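Local coordinates for XC6422 protein (Xanthomonas campestris, PDB 2FUK) that is probably a hydrolase, a small serine enzyme of the alpha/beta-hydrolase fold built without a lid, at residues A[176-181]-A[185-190]. Residues are numbered along the deposited sequence; the frame is centred on the assembly and turned at random.
Sequences DWLETL and PTLVRM
Leu-178 meets Pro-185 and Leu-187 with the two branches of its side chain. CD2 meets the CG and CD atoms of the proline ring, at 3.7 Å from Pro-185 CG. CD1 turns to the strand, where both methyls of Leu-187 receive it; the nearer approach is Leu-178 CD1 to Leu-187 CD1, 4.1 Å. In both pairs the side chains meet at a slant. The Leu-187 side chain leaves its strand toward the helix. With its CG anti to the backbone N (chi1 172°), Leu-187 CD1 and CD2 both come within about 4.2 Å of Leu-178 CD1. Leu-181 comes to the same proline at about a right angle, with its CD1 4.2 Å from Pro-185 CD. The contact is purely apolar, and no hydrogen bond joins the two segments.

These residues belong to a right-handed beta-alpha-beta crossover, the repeating unit of the alpha/beta-hydrolase fold. Strand 158-163 leads into helix 171-178, and the chain then returns to strand 186-190, at one border of the sheet. Leu-181 and Pro-185 also pack on Trp-158, and Leu-187 on Val-160, both from the neighbouring parallel strand.

The Trp-177 ring lies beside this cluster. One face carries Leu-178 CD2, 3.7 Å above the plane and displaced toward the rim. Leu-181 CD1 sits over the same face. A type I turn runs from Leu-178 to Leu-181. Trp-177 O is gripped twice there, by Thr-180 N and by Thr-180 OG1 at 2.8 Å. The hydroxyl donor is tilted 15° from the carbonyl plane.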
ATOM      1  N   ASP A 176      12.077 -28.884   3.156  1.00 10.56           N
ATOM      2  CA  ASP A 176      12.983 -30.022   3.008  1.00 11.80           C
ATOM      3  C   ASP A 176      13.974 -29.769   1.875  1.00 11.73           C
ATOM      4  O   ASP A 176      15.101 -30.249   1.909  1.00 13.06           O
ATOM      5  CB  ASP A 176      12.218 -31.314   2.702  1.00 12.94           C
ATOM      6  CG  ASP A 176      11.489 -31.884   3.911  1.00 15.79           C
ATOM      7  OD1 ASP A 176      11.683 -31.387   5.044  1.00 16.09           O
ATOM      8  OD2 ASP A 176      10.716 -32.854   3.723  1.00 16.62           O
ATOM      9  N   TRP A 177      13.533 -29.024   0.866  1.00  9.81           N
ATOM     10  CA  TRP A 177      14.370 -28.702  -0.281  1.00  9.31           C
ATOM     11  C   TRP A 177      15.350 -27.582   0.059  1.00  9.45           C
ATOM     12  O   TRP A 177      16.548 -27.680  -0.224  1.00  9.93           O
ATOM     13  CB  TRP A 177      13.475 -28.304  -1.469  1.00  8.51           C
ATOM     14  CG  TRP A 177      14.157 -27.522  -2.554  1.00  9.28           C
ATOM     15  CD1 TRP A 177      15.268 -27.882  -3.257  1.00  7.76           C
ATOM     16  CD2 TRP A 177      13.758 -26.244  -3.059  1.00  9.72           C
ATOM     17  NE1 TRP A 177      15.590 -26.903  -4.171  1.00  9.85           N
ATOM     18  CE2 TRP A 177      14.676 -25.887  -4.068  1.00  9.90           C
ATOM     19  CE3 TRP A 177      12.710 -25.364  -2.754  1.00 10.01           C
ATOM     20  CZ2 TRP A 177      14.579 -24.684  -4.779  1.00 10.41           C
ATOM     21  CZ3 TRP A 177      12.613 -24.167  -3.462  1.00 10.35           C
ATOM     22  CH2 TRP A 177      13.542 -23.843  -4.460  1.00  9.54           C
ATOM     23  N   LEU A 178      14.846 -26.525   0.684  1.00 10.07           N
ATOM     24  CA  LEU A 178      15.686 -25.392   1.041  1.00  8.79           C
ATOM     25  C   LEU A 178      16.791 -25.735   2.033  1.00  8.72           C
ATOM     26  O   LEU A 178      17.873 -25.148   1.983  1.00  8.77           O
ATOM     27  CB  LEU A 178      14.835 -24.249   1.602  1.00  9.70           C
ATOM     28  CG  LEU A 178      13.936 -23.539   0.584  1.00  8.98           C
ATOM     29  CD1 LEU A 178      13.206 -22.377   1.262  1.00 11.36           C
ATOM     30  CD2 LEU A 178      14.777 -23.036  -0.590  1.00 11.56           C
ATOM     31  N   GLU A 179      16.535 -26.689   2.923  1.00  9.28           N
ATOM     32  CA  GLU A 179      17.542 -27.044   3.918  1.00 10.91           C
ATOM     33  C   GLU A 179      18.746 -27.789   3.341  1.00 11.24           C
ATOM     34  O   GLU A 179      19.729 -28.018   4.046  1.00 11.45           O
ATOM     35  CB  GLU A 179      16.906 -27.857   5.056  1.00 12.22           C
ATOM     36  CG  GLU A 179      16.236 -29.156   4.622  1.00 15.86           C
ATOM     37  CD  GLU A 179      15.588 -29.911   5.780  1.00 15.18           C
ATOM     38  OE1 GLU A 179      15.160 -29.262   6.757  1.00 16.11           O
ATOM     39  OE2 GLU A 179      15.492 -31.154   5.706  1.00 18.57           O
ATOM     40  N   THR A 180      18.687 -28.139   2.059  1.00 11.10           N
ATOM     41  CA  THR A 180      19.792 -28.856   1.423  1.00 10.94           C
ATOM     42  C   THR A 180      20.686 -27.956   0.563  1.00 10.81           C
ATOM     43  O   THR A 180      21.725 -28.399   0.078  1.00 10.44           O
ATOM     44  CB  THR A 180      19.284 -29.996   0.507  1.00 11.67           C
ATOM     45  OG1 THR A 180      18.660 -29.431  -0.654  1.00 13.64           O
ATOM     46  CG2 THR A 180      18.287 -30.878   1.240  1.00 12.58           C
ATOM     47  N   LEU A 181      20.286 -26.698   0.371  1.00 10.36           N
ATOM     48  CA  LEU A 181      21.048 -25.775  -0.467  1.00 10.00           C
ATOM     49  C   LEU A 181      22.262 -25.158   0.222  1.00 10.32           C
ATOM     50  O   LEU A 181      22.199 -24.801   1.396  1.00  9.63           O
ATOM     51  CB  LEU A 181      20.133 -24.658  -0.979  1.00 10.75           C
ATOM     52  CG  LEU A 181      18.881 -25.104  -1.746  1.00 11.85           C
ATOM     53  CD1 LEU A 181      18.091 -23.885  -2.180  1.00 11.88           C
ATOM     54  CD2 LEU A 181      19.279 -25.933  -2.956  1.00 13.17           C
ATOM     55  N   PRO A 185      18.324 -19.256   0.726  1.00  8.39           N
ATOM     56  CA  PRO A 185      17.685 -17.956   0.535  1.00  8.34           C
ATOM     57  C   PRO A 185      16.951 -17.488   1.780  1.00  7.80           C
ATOM     58  O   PRO A 185      16.616 -18.286   2.662  1.00  8.22           O
ATOM     59  CB  PRO A 185      16.721 -18.214  -0.617  1.00  8.86           C
ATOM     60  CG  PRO A 185      16.303 -19.639  -0.375  1.00  9.95           C
ATOM     61  CD  PRO A 185      17.634 -20.301  -0.058  1.00  8.66           C
ATOM     62  N   THR A 186      16.715 -16.184   1.849  1.00  7.80           N
ATOM     63  CA  THR A 186      15.975 -15.603   2.955  1.00  8.17           C
ATOM     64  C   THR A 186      14.606 -16.272   2.853  1.00  8.44           C
ATOM     65  O   THR A 186      14.060 -16.406   1.759  1.00  8.75           O
ATOM     66  CB  THR A 186      15.839 -14.070   2.776  1.00 10.82           C
ATOM     67  OG1 THR A 186      17.143 -13.477   2.718  1.00 14.22           O
ATOM     68  CG2 THR A 186      15.064 -13.462   3.920  1.00 11.93           C
ATOM     69  N   LEU A 187      14.070 -16.719   3.981  1.00  8.14           N
ATOM     70  CA  LEU A 187      12.782 -17.394   3.987  1.00  8.40           C
ATOM     71  C   LEU A 187      11.801 -16.762   4.967  1.00  9.30           C
ATOM     72  O   LEU A 187      12.135 -16.509   6.118  1.00  9.90           O
ATOM     73  CB  LEU A 187      12.969 -18.872   4.356  1.00  9.28           C
ATOM     74  CG  LEU A 187      11.682 -19.673   4.595  1.00 10.16           C
ATOM     75  CD1 LEU A 187      10.864 -19.723   3.314  1.00  9.31           C
ATOM     76  CD2 LEU A 187      12.029 -21.077   5.067  1.00 11.27           C
ATOM     77  N   VAL A 188      10.593 -16.488   4.498  1.00  9.38           N
ATOM     78  CA  VAL A 188       9.567 -15.939   5.367  1.00 10.33           C
ATOM     79  C   VAL A 188       8.415 -16.930   5.361  1.00 10.92           C
ATOM     80  O   VAL A 188       7.808 -17.186   4.322  1.00  9.71           O
ATOM     81  CB  VAL A 188       9.050 -14.567   4.879  1.00  9.98           C
ATOM     82  CG1 VAL A 188       7.831 -14.146   5.704  1.00 11.40           C
ATOM     83  CG2 VAL A 188      10.138 -13.529   5.013  1.00 11.01           C
ATOM     84  N   ARG A 189       8.165 -17.529   6.519  1.00 10.83           N
ATOM     85  CA  ARG A 189       7.077 -18.479   6.672  1.00 11.15           C
ATOM     86  C   ARG A 189       5.916 -17.696   7.271  1.00 12.20           C
ATOM     87  O   ARG A 189       6.040 -17.109   8.349  1.00 12.85           O
ATOM     88  CB  ARG A 189       7.498 -19.624   7.596  1.00 12.47           C
ATOM     89  CG  ARG A 189       8.549 -20.526   6.977  1.00 13.39           C
ATOM     90  CD  ARG A 189       9.009 -21.618   7.933  1.00 15.12           C
ATOM     91  NE  ARG A 189       7.892 -22.396   8.457  1.00 16.64           N
ATOM     92  CZ  ARG A 189       8.029 -23.540   9.118  1.00 17.31           C
ATOM     93  NH1 ARG A 189       9.242 -24.043   9.336  1.00 19.89           N
ATOM     94  NH2 ARG A 189       6.958 -24.180   9.566  1.00 14.42           N
ATOM     95  N   MET A 190       4.799 -17.668   6.555  1.00 10.33           N
ATOM     96  CA  MET A 190       3.630 -16.938   7.007  1.00 10.24           C
ATOM     97  C   MET A 190       2.636 -17.908   7.636  1.00 11.13           C
ATOM     98  O   MET A 190       2.088 -18.782   6.970  1.00  9.83           O
ATOM     99  CB  MET A 190       3.011 -16.175   5.825  1.00 10.22           C
ATOM    100  CG  MET A 190       3.950 -15.107   5.243  1.00 10.64           C
ATOM    101  SD  MET A 190       3.231 -14.158   3.879  1.00  6.54           S
ATOM    102  CE  MET A 190       1.680 -13.693   4.700  1.00  6.87           C
TER